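Local coordinates for lectin 2 (Agrocybe aegerita, PDB 4TQJ), which recognises glycans that end in a non-reducing N-acetylglucosamine, using a beta-propeller scaffold, at residues A[289-292]-A[296-299]; A[42-47]-A[83-88]; A[155-160]-A[196-201]; A[281-286]-A[327-332]. The protein carries 1 engineered substitution. All coordinates share one frame; numbering follows the deposited sequence.

Contact 1 of 4, residues A[289-292]-A[296-299]; sequences DLTG and GDVV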
loop_
_atom_site.group_PDB
_atom_site.type_symbol
_atom_site.label_atom_id
_atom_site.label_comp_id
_atom_site.label_asym_id
_atom_site.label_seq_id
_atom_site.Cartn_x
_atom_site.Cartn_y
_atom_site.Cartn_z
ATOM N N ASP A 289 -14.818 -12.567 -5.633
ATOM C CA ASP A 289 -14.096 -13.170 -6.751
ATOM C C ASP A 289 -13.054 -14.149 -6.238
ATOM O O ASP A 289 -12.007 -13.740 -5.735
ATOM C CB ASP A 289 -13.429 -12.107 -7.641
ATOM C CG ASP A 289 -12.761 -12.718 -8.867
ATOM O OD1 ASP A 289 -12.807 -13.956 -9.006
ATOM O OD2 ASP A 289 -12.200 -11.973 -9.691
ATOM N N LEU A 290 -13.344 -15.442 -6.344
ATOM C CA LEU A 290 -12.440 -16.442 -5.787
ATOM C C LEU A 290 -11.471 -16.994 -6.824
ATOM O O LEU A 290 -10.668 -17.854 -6.506
ATOM C CB LEU A 290 -13.210 -17.589 -5.115
ATOM C CG LEU A 290 -13.497 -17.452 -3.615
ATOM C CD1 LEU A 290 -14.322 -16.199 -3.291
ATOM C CD2 LEU A 290 -14.211 -18.704 -3.100
ATOM N N THR A 291 -11.531 -16.483 -8.055
ATOM C CA THR A 291 -10.672 -17.021 -9.102
ATOM C C THR A 291 -9.895 -15.986 -9.914
ATOM O O THR A 291 -9.198 -16.338 -10.858
ATOM C CB THR A 291 -11.461 -17.904 -10.054
ATOM O OG1 THR A 291 -12.490 -17.123 -10.664
ATOM C CG2 THR A 291 -12.080 -19.098 -9.288
ATOM N N GLY A 292 -10.002 -14.714 -9.545
ATOM C CA GLY A 292 -9.223 -13.685 -10.205
ATOM C C GLY A 292 -9.673 -13.360 -11.614
ATOM O O GLY A 292 -8.947 -12.707 -12.360
ATOM N N GLY A 296 -18.084 -12.636 -9.986
ATOM C CA GLY A 296 -18.426 -13.011 -8.624
ATOM C C GLY A 296 -18.723 -14.493 -8.448
ATOM O O GLY A 296 -19.452 -15.092 -9.248
ATOM N N ASP A 297 -18.171 -15.069 -7.383
ATOM C CA ASP A 297 -18.442 -16.441 -6.988
ATOM C C ASP A 297 -19.251 -16.440 -5.698
ATOM O O ASP A 297 -19.217 -15.469 -4.937
ATOM C CB ASP A 297 -17.125 -17.195 -6.800
ATOM C CG ASP A 297 -16.270 -17.140 -8.034
ATOM O OD1 ASP A 297 -16.723 -17.678 -9.063
ATOM O OD2 ASP A 297 -15.176 -16.538 -7.991
ATOM N N VAL A 298 -20.005 -17.509 -5.473
ATOM C CA VAL A 298 -20.842 -17.614 -4.279
ATOM C C VAL A 298 -20.129 -18.361 -3.166
ATOM O O VAL A 298 -19.657 -19.488 -3.368
ATOM C CB VAL A 298 -22.193 -18.306 -4.587
ATOM C CG1 VAL A 298 -23.066 -18.350 -3.339
ATOM C CG2 VAL A 298 -22.913 -17.565 -5.723
ATOM N N VAL A 299 -20.047 -17.718 -1.998
ATOM C CA VAL A 299 -19.378 -18.286 -0.834
ATOM C C VAL A 299 -20.320 -18.323 0.368
ATOM O O VAL A 299 -20.965 -17.326 0.694
ATOM C CB VAL A 299 -18.167 -17.440 -0.400
ATOM C CG1 VAL A 299 -17.453 -18.130 0.763
ATOM C CG2 VAL A 299 -17.225 -17.182 -1.579
#
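The carboxylates of Asp289 and Asp297 approach obliquely, their planes turned 54° from each other, with OD1 of Asp289 3.6 Å from OD2 of Asp297. Asp297 reaches across from the strand toward the loop, and its OD2 offers the anti lone pair to the backbone of the facing segment: Leu290 N donates to Asp297 OD2 over 2.7 Å. Asp289 turns inward on its own loop instead. With CG anti to the backbone N (chi1 -176°), its carboxylate folds back over the following residues, so that Thr291 N reaches Asp289 OD1 at 3.0 Å from above the carboxylate plane, which makes an Asx turn. Gly292 N adds a weak bond to the same oxygen, and Gly294 N takes Asp289 OD2. Next to the polar pair, Leu290 and Val299 meet at a slant: CD1 and CD2 of Leu290 lie 3.5 and 3.7 Å from CG2 of Val299, and Val342 of the next blade touches both side chains. The two segments belong to one FG-GAP-like repeat, where the loop leaving strand 285-288 turns back into its hairpin partner 297-301 in a propeller blade. Both acids are buried, yet each carboxylate oxygen receives at least one backbone N-H, since Asn311 N serves Asp297 OD1. This concentration of N-H dipoles would be expected to offset much of the repulsion between the carboxylates, although their closeness may still raise the proton affinity of one of them.

Contact 2 of 4, residues A[42-47]-A[83-88]; sequences LAVKNF and YVSVNN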
loop_
_atom_site.group_PDB
_atom_site.type_symbol
_atom_site.label_atom_id
_atom_site.label_comp_id
_atom_site.label_asym_id
_atom_site.label_seq_id
_atom_site.Cartn_x
_atom_site.Cartn_y
_atom_site.Cartn_z
ATOM N N LEU A 42 -3.017 1.205 17.902
ATOM C CA LEU A 42 -4.016 2.170 18.349
ATOM C C LEU A 42 -3.773 3.523 17.689
ATOM O O LEU A 42 -2.996 4.332 18.192
ATOM C CB LEU A 42 -3.998 2.306 19.865
ATOM C CG LEU A 42 -5.053 3.240 20.464
ATOM C CD1 LEU A 42 -6.449 2.782 20.075
ATOM C CD2 LEU A 42 -4.917 3.305 21.985
ATOM N N ALA A 43 -4.445 3.768 16.566
ATOM C CA ALA A 43 -4.150 4.942 15.746
ATOM C C ALA A 43 -4.846 6.242 16.176
ATOM O O ALA A 43 -4.315 7.326 15.936
ATOM C CB ALA A 43 -4.429 4.645 14.266
ATOM N N VAL A 44 -6.023 6.130 16.796
ATOM C CA VAL A 44 -6.814 7.296 17.196
ATOM C C VAL A 44 -7.634 6.999 18.441
ATOM O O VAL A 44 -8.439 6.056 18.451
ATOM C CB VAL A 44 -7.810 7.717 16.085
ATOM C CG1 VAL A 44 -8.685 8.872 16.562
ATOM C CG2 VAL A 44 -7.073 8.092 14.819
ATOM N N LYS A 45 -7.434 7.797 19.487
ATOM C CA LYS A 45 -8.181 7.638 20.731
ATOM C C LYS A 45 -9.511 8.365 20.645
ATOM O O LYS A 45 -9.726 9.394 21.292
ATOM C CB LYS A 45 -7.368 8.149 21.926
ATOM C CG LYS A 45 -6.201 7.240 22.298
ATOM C CD LYS A 45 -5.310 7.860 23.370
ATOM C CE LYS A 45 -4.309 6.845 23.917
ATOM N NZ LYS A 45 -3.496 6.202 22.848
ATOM N N ASN A 46 -10.400 7.823 19.825
ATOM C CA ASN A 46 -11.699 8.414 19.600
ATOM C C ASN A 46 -12.521 7.430 18.757
ATOM O O ASN A 46 -12.055 6.331 18.482
ATOM C CB ASN A 46 -11.541 9.767 18.903
ATOM C CG ASN A 46 -12.657 10.742 19.255
ATOM O OD1 ASN A 46 -13.829 10.374 19.291
ATOM N ND2 ASN A 46 -12.291 11.995 19.525
ATOM N N PHE A 47 -13.735 7.806 18.369
ATOM C CA PHE A 47 -14.581 6.920 17.571
ATOM C C PHE A 47 -14.864 5.593 18.272
ATOM O O PHE A 47 -15.036 4.572 17.619
ATOM C CB PHE A 47 -13.913 6.622 16.231
ATOM C CG PHE A 47 -13.679 7.834 15.390
ATOM C CD1 PHE A 47 -14.736 8.453 14.739
ATOM C CD2 PHE A 47 -12.400 8.351 15.233
ATOM C CE1 PHE A 47 -14.522 9.574 13.944
ATOM C CE2 PHE A 47 -12.182 9.469 14.448
ATOM C CZ PHE A 47 -13.244 10.079 13.801
ATOM N N TYR A 83 -17.235 13.648 11.567
ATOM C CA TYR A 83 -15.871 13.908 12.010
ATOM C C TYR A 83 -14.900 13.032 11.239
ATOM O O TYR A 83 -15.168 11.849 11.028
ATOM C CB TYR A 83 -15.737 13.597 13.499
ATOM C CG TYR A 83 -16.687 14.361 14.392
ATOM C CD1 TYR A 83 -16.270 15.515 15.055
ATOM C CD2 TYR A 83 -17.992 13.927 14.590
ATOM C CE1 TYR A 83 -17.126 16.219 15.881
ATOM C CE2 TYR A 83 -18.859 14.627 15.415
ATOM C CZ TYR A 83 -18.419 15.771 16.059
ATOM O OH TYR A 83 -19.274 16.470 16.887
ATOM N N VAL A 84 -13.764 13.601 10.833
ATOM C CA VAL A 84 -12.789 12.877 10.033
ATOM C C VAL A 84 -11.399 12.897 10.660
ATOM O O VAL A 84 -10.937 13.942 11.115
ATOM C CB VAL A 84 -12.671 13.479 8.609
ATOM C CG1 VAL A 84 -11.583 12.763 7.811
ATOM C CG2 VAL A 84 -14.005 13.429 7.881
ATOM N N SER A 85 -10.744 11.740 10.682
ATOM C CA SER A 85 -9.330 11.649 11.037
ATOM C C SER A 85 -8.515 11.317 9.799
ATOM O O SER A 85 -8.523 10.186 9.310
ATOM C CB SER A 85 -9.081 10.594 12.120
ATOM O OG SER A 85 -9.371 11.103 13.412
ATOM N N VAL A 86 -7.798 12.310 9.298
ATOM C CA VAL A 86 -7.059 12.153 8.062
ATOM C C VAL A 86 -5.856 11.221 8.201
ATOM O O VAL A 86 -5.027 11.386 9.090
ATOM C CB VAL A 86 -6.646 13.530 7.508
ATOM C CG1 VAL A 86 -5.731 13.371 6.293
ATOM C CG2 VAL A 86 -7.895 14.343 7.160
ATOM N N ASN A 87 -5.787 10.224 7.323
ATOM C CA ASN A 87 -4.616 9.358 7.182
ATOM C C ASN A 87 -3.466 10.131 6.519
ATOM O O ASN A 87 -3.521 10.414 5.323
ATOM C CB ASN A 87 -5.007 8.157 6.320
ATOM C CG ASN A 87 -3.870 7.174 6.089
ATOM O OD1 ASN A 87 -2.688 7.479 6.264
ATOM N ND2 ASN A 87 -4.235 5.980 5.656
ATOM N N ASN A 88 -2.431 10.476 7.283
ATOM C CA ASN A 88 -1.354 11.325 6.760
ATOM C C ASN A 88 -0.483 10.640 5.707
ATOM O O ASN A 88 0.527 11.199 5.260
ATOM C CB ASN A 88 -0.476 11.877 7.889
ATOM C CG ASN A 88 0.733 10.988 8.187
ATOM O OD1 ASN A 88 0.623 9.759 8.211
ATOM N ND2 ASN A 88 1.895 11.612 8.403
#
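Apolar packing joins Phe47 to Tyr83: CE1 of the Phe47 ring lies 4.2 Å from Tyr83 CB, while the phenol of Tyr83 leads away from the contact. Contacts with oxygen make the second group. Ser85 OG sits in the plane of the Phe47 ring, 3.4 Å from CE2, and the carbonyl oxygen Tyr83 O is also at the rim, 3.8 Å from CE1, so polarised ring C-H groups face both oxygens. Val44 sets its two methyls against the same hydroxyl in van der Waals contact, CG1 and CG2 standing 3.9 and 4.0 Å from Ser85 OG. The hydroxyl has its hydrogen bond with Ala94 O. These contacts bridge two neighbouring blades of the beta-propeller, because strand 41-44 is outermost in one sheet and strand 82-85 belongs to the next. Hydrogen bonds next to the ring shape the turn that delivers it. Lys45 centres an inverse gamma turn, and Asn46 OD1 accepts Phe47 N at 2.7 Å, in the carbonyl plane on a lone pair, while also binding Trp54 NE1. Phe47 itself has a positive phi of 59°, and with CG anti to the carbonyl carbon (chi1 -61°) its ring swings in toward strand 82-85, meeting Trp54 and Ile74.

Contact 3 of 4, residues A[155-160]-A[196-201]; sequences LVLKDF and FISRNN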
loop_
_atom_site.group_PDB
_atom_site.type_symbol
_atom_site.label_atom_id
_atom_site.label_comp_id
_atom_site.label_asym_id
_atom_site.label_seq_id
_atom_site.Cartn_x
_atom_site.Cartn_y
_atom_site.Cartn_z
ATOM N N LEU A 155 -30.903 17.711 -0.971
ATOM C CA LEU A 155 -31.812 16.664 -1.410
ATOM C C LEU A 155 -31.678 16.577 -2.918
ATOM O O LEU A 155 -32.107 17.481 -3.624
ATOM C CB LEU A 155 -33.246 17.008 -0.998
ATOM C CG LEU A 155 -34.361 16.001 -1.289
ATOM C CD1 LEU A 155 -34.077 14.662 -0.623
ATOM C CD2 LEU A 155 -35.698 16.550 -0.806
ATOM N N VAL A 156 -31.060 15.506 -3.408
ATOM C CA VAL A 156 -30.792 15.366 -4.835
ATOM C C VAL A 156 -31.772 14.442 -5.553
ATOM O O VAL A 156 -31.834 14.431 -6.790
ATOM C CB VAL A 156 -29.347 14.881 -5.110
ATOM C CG1 VAL A 156 -28.348 15.778 -4.425
ATOM C CG2 VAL A 156 -29.178 13.428 -4.671
ATOM N N LEU A 157 -32.525 13.669 -4.778
ATOM C CA LEU A 157 -33.514 12.759 -5.334
ATOM C C LEU A 157 -34.595 12.481 -4.293
ATOM O O LEU A 157 -34.287 12.048 -3.180
ATOM C CB LEU A 157 -32.851 11.448 -5.761
ATOM C CG LEU A 157 -33.746 10.454 -6.509
ATOM C CD1 LEU A 157 -34.121 11.017 -7.879
ATOM C CD2 LEU A 157 -33.066 9.101 -6.663
ATOM N N LYS A 158 -35.855 12.735 -4.647
ATOM C CA LYS A 158 -36.963 12.543 -3.718
ATOM C C LYS A 158 -37.561 11.140 -3.810
ATOM O O LYS A 158 -38.708 10.959 -4.224
ATOM C CB LYS A 158 -38.042 13.606 -3.936
ATOM C CG LYS A 158 -37.556 15.044 -3.699
ATOM C CD LYS A 158 -38.729 16.026 -3.623
ATOM C CE LYS A 158 -38.261 17.447 -3.336
ATOM N NZ LYS A 158 -39.397 18.424 -3.324
ATOM N N ASP A 159 -36.771 10.155 -3.393
ATOM C CA ASP A 159 -37.149 8.762 -3.494
ATOM C C ASP A 159 -36.150 7.964 -2.670
ATOM O O ASP A 159 -35.105 8.491 -2.292
ATOM C CB ASP A 159 -37.092 8.310 -4.942
ATOM C CG ASP A 159 -38.063 7.180 -5.240
ATOM O OD1 ASP A 159 -38.547 6.509 -4.287
ATOM O OD2 ASP A 159 -38.331 6.959 -6.439
ATOM N N PHE A 160 -36.466 6.703 -2.396
ATOM C CA PHE A 160 -35.593 5.840 -1.591
ATOM C C PHE A 160 -35.434 6.311 -0.136
ATOM O O PHE A 160 -34.461 5.963 0.518
ATOM C CB PHE A 160 -34.205 5.713 -2.237
ATOM C CG PHE A 160 -34.237 5.177 -3.635
ATOM C CD1 PHE A 160 -34.545 3.839 -3.876
ATOM C CD2 PHE A 160 -33.955 6.000 -4.711
ATOM C CE1 PHE A 160 -34.585 3.344 -5.167
ATOM C CE2 PHE A 160 -34.001 5.512 -6.009
ATOM C CZ PHE A 160 -34.315 4.181 -6.236
ATOM N N PHE A 196 -35.574 -1.131 -8.312
ATOM C CA PHE A 196 -35.556 0.148 -9.007
ATOM C C PHE A 196 -34.106 0.567 -9.194
ATOM O O PHE A 196 -33.257 0.263 -8.356
ATOM C CB PHE A 196 -36.241 1.256 -8.177
ATOM C CG PHE A 196 -37.737 1.094 -8.011
ATOM C CD1 PHE A 196 -38.615 1.557 -8.987
ATOM C CD2 PHE A 196 -38.267 0.506 -6.866
ATOM C CE1 PHE A 196 -40.001 1.426 -8.837
ATOM C CE2 PHE A 196 -39.647 0.371 -6.708
ATOM C CZ PHE A 196 -40.516 0.832 -7.697
ATOM N N ILE A 197 -33.828 1.281 -10.274
ATOM C CA ILE A 197 -32.527 1.912 -10.468
ATOM C C ILE A 197 -32.727 3.413 -10.636
ATOM O O ILE A 197 -33.683 3.841 -11.282
ATOM C CB ILE A 197 -31.830 1.406 -11.741
ATOM C CG1 ILE A 197 -31.676 -0.113 -11.723
ATOM C CG2 ILE A 197 -30.466 2.094 -11.925
ATOM C CD1 ILE A 197 -30.755 -0.622 -10.656
ATOM N N SER A 198 -31.845 4.209 -10.037
ATOM C CA SER A 198 -31.715 5.615 -10.403
ATOM C C SER A 198 -30.323 5.833 -10.941
ATOM O O SER A 198 -29.341 5.699 -10.205
ATOM C CB SER A 198 -31.928 6.535 -9.210
ATOM O OG SER A 198 -33.300 6.712 -8.980
ATOM N N ARG A 199 -30.244 6.173 -12.221
ATOM C CA ARG A 199 -28.970 6.295 -12.906
ATOM C C ARG A 199 -28.225 7.507 -12.399
ATOM O O ARG A 199 -28.790 8.595 -12.284
ATOM C CB ARG A 199 -29.185 6.457 -14.413
ATOM C CG ARG A 199 -30.317 5.622 -14.967
ATOM C CD ARG A 199 -30.695 6.050 -16.385
ATOM N NE ARG A 199 -29.740 5.542 -17.365
ATOM C CZ ARG A 199 -29.785 4.316 -17.876
ATOM N NH1 ARG A 199 -30.743 3.473 -17.498
ATOM N NH2 ARG A 199 -28.871 3.930 -18.760
ATOM N N ASN A 200 -26.950 7.308 -12.105
ATOM C CA ASN A 200 -26.047 8.404 -11.819
ATOM C C ASN A 200 -25.661 9.049 -13.137
ATOM O O ASN A 200 -25.056 8.409 -13.989
ATOM C CB ASN A 200 -24.812 7.867 -11.101
ATOM C CG ASN A 200 -23.857 8.957 -10.675
ATOM O OD1 ASN A 200 -23.724 9.988 -11.335
ATOM N ND2 ASN A 200 -23.167 8.721 -9.579
ATOM N N ASN A 201 -26.032 10.310 -13.325
ATOM C CA ASN A 201 -25.785 10.965 -14.603
ATOM C C ASN A 201 -24.314 11.274 -14.855
ATOM O O ASN A 201 -23.890 11.369 -16.005
ATOM C CB ASN A 201 -26.654 12.218 -14.756
ATOM C CG ASN A 201 -28.108 11.876 -15.000
ATOM O OD1 ASN A 201 -28.418 11.020 -15.830
ATOM N ND2 ASN A 201 -29.004 12.512 -14.257
#
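Phe160, the aromatic residue that packs on Ser198 and Phe196, has its backbone N bonded to Asp159 OD1 at 2.8 Å, the donor meeting the anti side of the carboxylate but 29° out of its plane. The carboxylate also lies over the ring, Asp159 CG standing 4.3 Å above one face of Phe160, offset toward the rim. This is a joint between adjacent propeller blades: strand 154-157 is the outer edge of one sheet, and strand 195-198 lies in the next. An inverse gamma turn centred on Lys158 bends the chain after the strand, and Phe160, two residues after Lys158, has a positive phi. A chi1 of -58° sets CG beside the backbone N and turns the ring to the second segment. There it points its edge at strand 195-198. Phe160 CZ and CE1 both stand 4.0 Å from CB of Phe196, whose own ring leads away and meets His194 instead; the two phenylalanine side chains are inclined to one another rather than stacked. Next to this, at CE2, the hydroxyl of Ser198 comes up in the ring plane. It is bonded to Ala207 O, which gives it a polar partner despite the hydrocarbon around it. Ile187 of the neighbouring strand lies against Leu157, Phe160 and Ser198 alike, while Trp167 packs on Phe160. Two carbons from the first segment converge on Ser198 OG: Phe160 CE2 at 3.3 Å and Leu157 CD2, also at 3.3 Å.

Contact 4 of 4, residues A[281-286]-A[327-332]; sequences AKHPRF and FGVQQG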
loop_
_atom_site.group_PDB
_atom_site.type_symbol
_atom_site.label_atom_id
_atom_site.label_comp_id
_atom_site.label_asym_id
_atom_site.label_seq_id
_atom_site.Cartn_x
_atom_site.Cartn_y
_atom_site.Cartn_z
ATOM N N ALA A 281 -29.567 -16.480 10.660
ATOM C CA ALA A 281 -28.975 -16.423 12.000
ATOM C C ALA A 281 -27.705 -17.268 12.160
ATOM O O ALA A 281 -27.017 -17.173 13.175
ATOM C CB ALA A 281 -30.004 -16.832 13.059
ATOM N N LYS A 282 -27.396 -18.096 11.169
ATOM C CA LYS A 282 -26.302 -19.045 11.330
ATOM C C LYS A 282 -25.274 -19.031 10.201
ATOM O O LYS A 282 -24.111 -19.342 10.427
ATOM C CB LYS A 282 -26.840 -20.478 11.504
ATOM C CG LYS A 282 -27.851 -20.658 12.643
ATOM C CD LYS A 282 -27.818 -22.082 13.186
ATOM C CE LYS A 282 -29.214 -22.667 13.386
ATOM N NZ LYS A 282 -30.120 -21.801 14.186
ATOM N N HIS A 283 -25.705 -18.674 8.994
ATOM C CA HIS A 283 -24.942 -19.001 7.799
ATOM C C HIS A 283 -24.664 -17.815 6.884
ATOM O O HIS A 283 -25.315 -17.659 5.849
ATOM C CB HIS A 283 -25.704 -20.059 7.013
ATOM C CG HIS A 283 -26.022 -21.289 7.808
ATOM N ND1 HIS A 283 -27.303 -21.785 7.933
ATOM C CD2 HIS A 283 -25.221 -22.140 8.492
ATOM C CE1 HIS A 283 -27.276 -22.884 8.662
ATOM N NE2 HIS A 283 -26.025 -23.117 9.023
ATOM N N PRO A 284 -23.687 -16.984 7.247
ATOM C CA PRO A 284 -23.368 -15.841 6.385
ATOM C C PRO A 284 -22.975 -16.236 4.952
ATOM O O PRO A 284 -22.192 -17.183 4.718
ATOM C CB PRO A 284 -22.213 -15.135 7.117
ATOM C CG PRO A 284 -21.823 -16.015 8.259
ATOM C CD PRO A 284 -22.996 -16.922 8.549
ATOM N N ARG A 285 -23.548 -15.513 3.996
ATOM C CA ARG A 285 -23.247 -15.719 2.580
ATOM C C ARG A 285 -22.617 -14.469 1.934
ATOM O O ARG A 285 -22.866 -13.346 2.367
ATOM C CB ARG A 285 -24.487 -16.204 1.837
ATOM C CG ARG A 285 -24.732 -17.736 1.983
ATOM C CD ARG A 285 -26.215 -18.105 2.094
ATOM N NE ARG A 285 -26.835 -17.573 3.315
ATOM C CZ ARG A 285 -28.153 -17.555 3.539
ATOM N NH1 ARG A 285 -28.999 -18.048 2.633
ATOM N NH2 ARG A 285 -28.629 -17.040 4.659
ATOM N N PHE A 286 -21.777 -14.676 0.920
ATOM C CA PHE A 286 -21.057 -13.571 0.274
ATOM C C PHE A 286 -20.909 -13.842 -1.221
ATOM O O PHE A 286 -20.913 -14.993 -1.664
ATOM C CB PHE A 286 -19.629 -13.410 0.834
ATOM C CG PHE A 286 -19.552 -13.189 2.322
ATOM C CD1 PHE A 286 -19.304 -11.925 2.838
ATOM C CD2 PHE A 286 -19.679 -14.256 3.206
ATOM C CE1 PHE A 286 -19.215 -11.719 4.225
ATOM C CE2 PHE A 286 -19.598 -14.069 4.567
ATOM C CZ PHE A 286 -19.363 -12.793 5.085
ATOM N N PHE A 327 -14.639 -22.683 10.089
ATOM C CA PHE A 327 -15.387 -21.422 10.070
ATOM C C PHE A 327 -16.895 -21.626 10.005
ATOM O O PHE A 327 -17.642 -20.711 9.641
ATOM C CB PHE A 327 -14.948 -20.540 8.901
ATOM C CG PHE A 327 -13.520 -20.102 8.987
ATOM C CD1 PHE A 327 -13.132 -19.179 9.935
ATOM C CD2 PHE A 327 -12.568 -20.627 8.133
ATOM C CE1 PHE A 327 -11.827 -18.766 10.016
ATOM C CE2 PHE A 327 -11.255 -20.226 8.224
ATOM C CZ PHE A 327 -10.897 -19.293 9.166
ATOM N N GLY A 328 -17.339 -22.829 10.358
ATOM C CA GLY A 328 -18.748 -23.151 10.272
ATOM C C GLY A 328 -19.420 -23.330 11.613
ATOM O O GLY A 328 -18.778 -23.245 12.673
ATOM N N VAL A 329 -20.722 -23.609 11.566
ATOM C CA VAL A 329 -21.504 -23.784 12.790
ATOM C C VAL A 329 -20.984 -24.951 13.638
ATOM O O VAL A 329 -20.961 -24.879 14.863
ATOM C CB VAL A 329 -23.004 -23.989 12.489
ATOM C CG1 VAL A 329 -23.803 -24.153 13.791
ATOM C CG2 VAL A 329 -23.550 -22.823 11.658
ATOM N N GLN A 330 -20.584 -26.031 12.988
ATOM C CA GLN A 330 -20.064 -27.199 13.703
ATOM C C GLN A 330 -18.851 -26.834 14.559
ATOM O O GLN A 330 -18.734 -27.263 15.708
ATOM C CB GLN A 330 -19.705 -28.284 12.702
ATOM C CG GLN A 330 -18.960 -29.466 13.265
ATOM C CD GLN A 330 -18.560 -30.407 12.179
ATOM O OE1 GLN A 330 -19.322 -30.648 11.246
ATOM N NE2 GLN A 330 -17.351 -30.932 12.266
ATOM N N GLN A 331 -17.960 -26.013 14.001
ATOM C CA GLN A 331 -16.757 -25.589 14.713
ATOM C C GLN A 331 -17.027 -24.522 15.783
ATOM O O GLN A 331 -16.132 -24.122 16.515
ATOM C CB GLN A 331 -15.683 -25.113 13.724
ATOM C CG GLN A 331 -15.214 -26.199 12.762
ATOM C CD GLN A 331 -16.119 -26.356 11.556
ATOM O OE1 GLN A 331 -16.917 -25.477 11.253
ATOM N NE2 GLN A 331 -16.003 -27.489 10.862
ATOM N N GLY A 332 -18.269 -24.072 15.894
ATOM C CA GLY A 332 -18.614 -23.178 16.984
ATOM C C GLY A 332 -18.731 -21.716 16.604
ATOM O O GLY A 332 -18.959 -20.873 17.462
#
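Val329 holds CG1 anti to its backbone nitrogen (chi1 -179°), which leaves CG2 as the methyl directed at His283, and the histidine, turned by a chi1 of -56° that keeps CG close to its own backbone N, brings the NE2-CD2 side of its imidazole up to meet it. Val329 CG2 stands 3.6 Å from both His283 NE2 and CD2, and the two side chains run about at right angles. The same methyl rests against the preceding residue, 3.7 Å from Lys282 O and 4.0 Å from Lys282 CB. That CB in turn lies 3.6 Å above the centre of the imidazole ring, so lysine and histidine together form the surface on which the valine sits. The amine end of Lys282 leads away. Within the propeller, the contact joins the loop entering the blade's first strand, 285-288, to the connection that leaves its last strand, 321-324, for the next blade. A type I turn from Val329 to Gly332 shapes that connection, closed by Gly332 N on Val329 O at 3.0 Å and braced by Gln331 OE1, which accepts Gly328 N at 2.8 Å. On the opposite segment Arg285 NE meets His283 O at 3.0 Å, nearly head-on to the carbonyl. The imidazole is held at both nitrogens: ND1 pairs with the backbone Gln279 N and NE2 with Asn303 OD1, a pattern consistent with a neutral ring carrying its proton on NE2, and Trp278 meets the ring edge-to-face.

Overall arrangement
From the N terminus, contact 2 comes first, joining the outer strand 41-44 of one blade to strand 82-85 of the next and closing a loop of 35 residues. Contact 3 does the same for strands 154-157 and 195-198, again with 35 residues between, its centre 32 Å from that of contact 2. Contact 4 then spans a whole blade, from the start of strand 285-288 to the connection after strand 321-324, and contact 1 nests inside it as a hairpin turn. These two meet in one sheet, where Val299 O lies 2.8 Å from Phe286 N, a probable hydrogen bond. Contacts 3 and 4 lie on opposite sides of the chain's centre, as do 1 and 2.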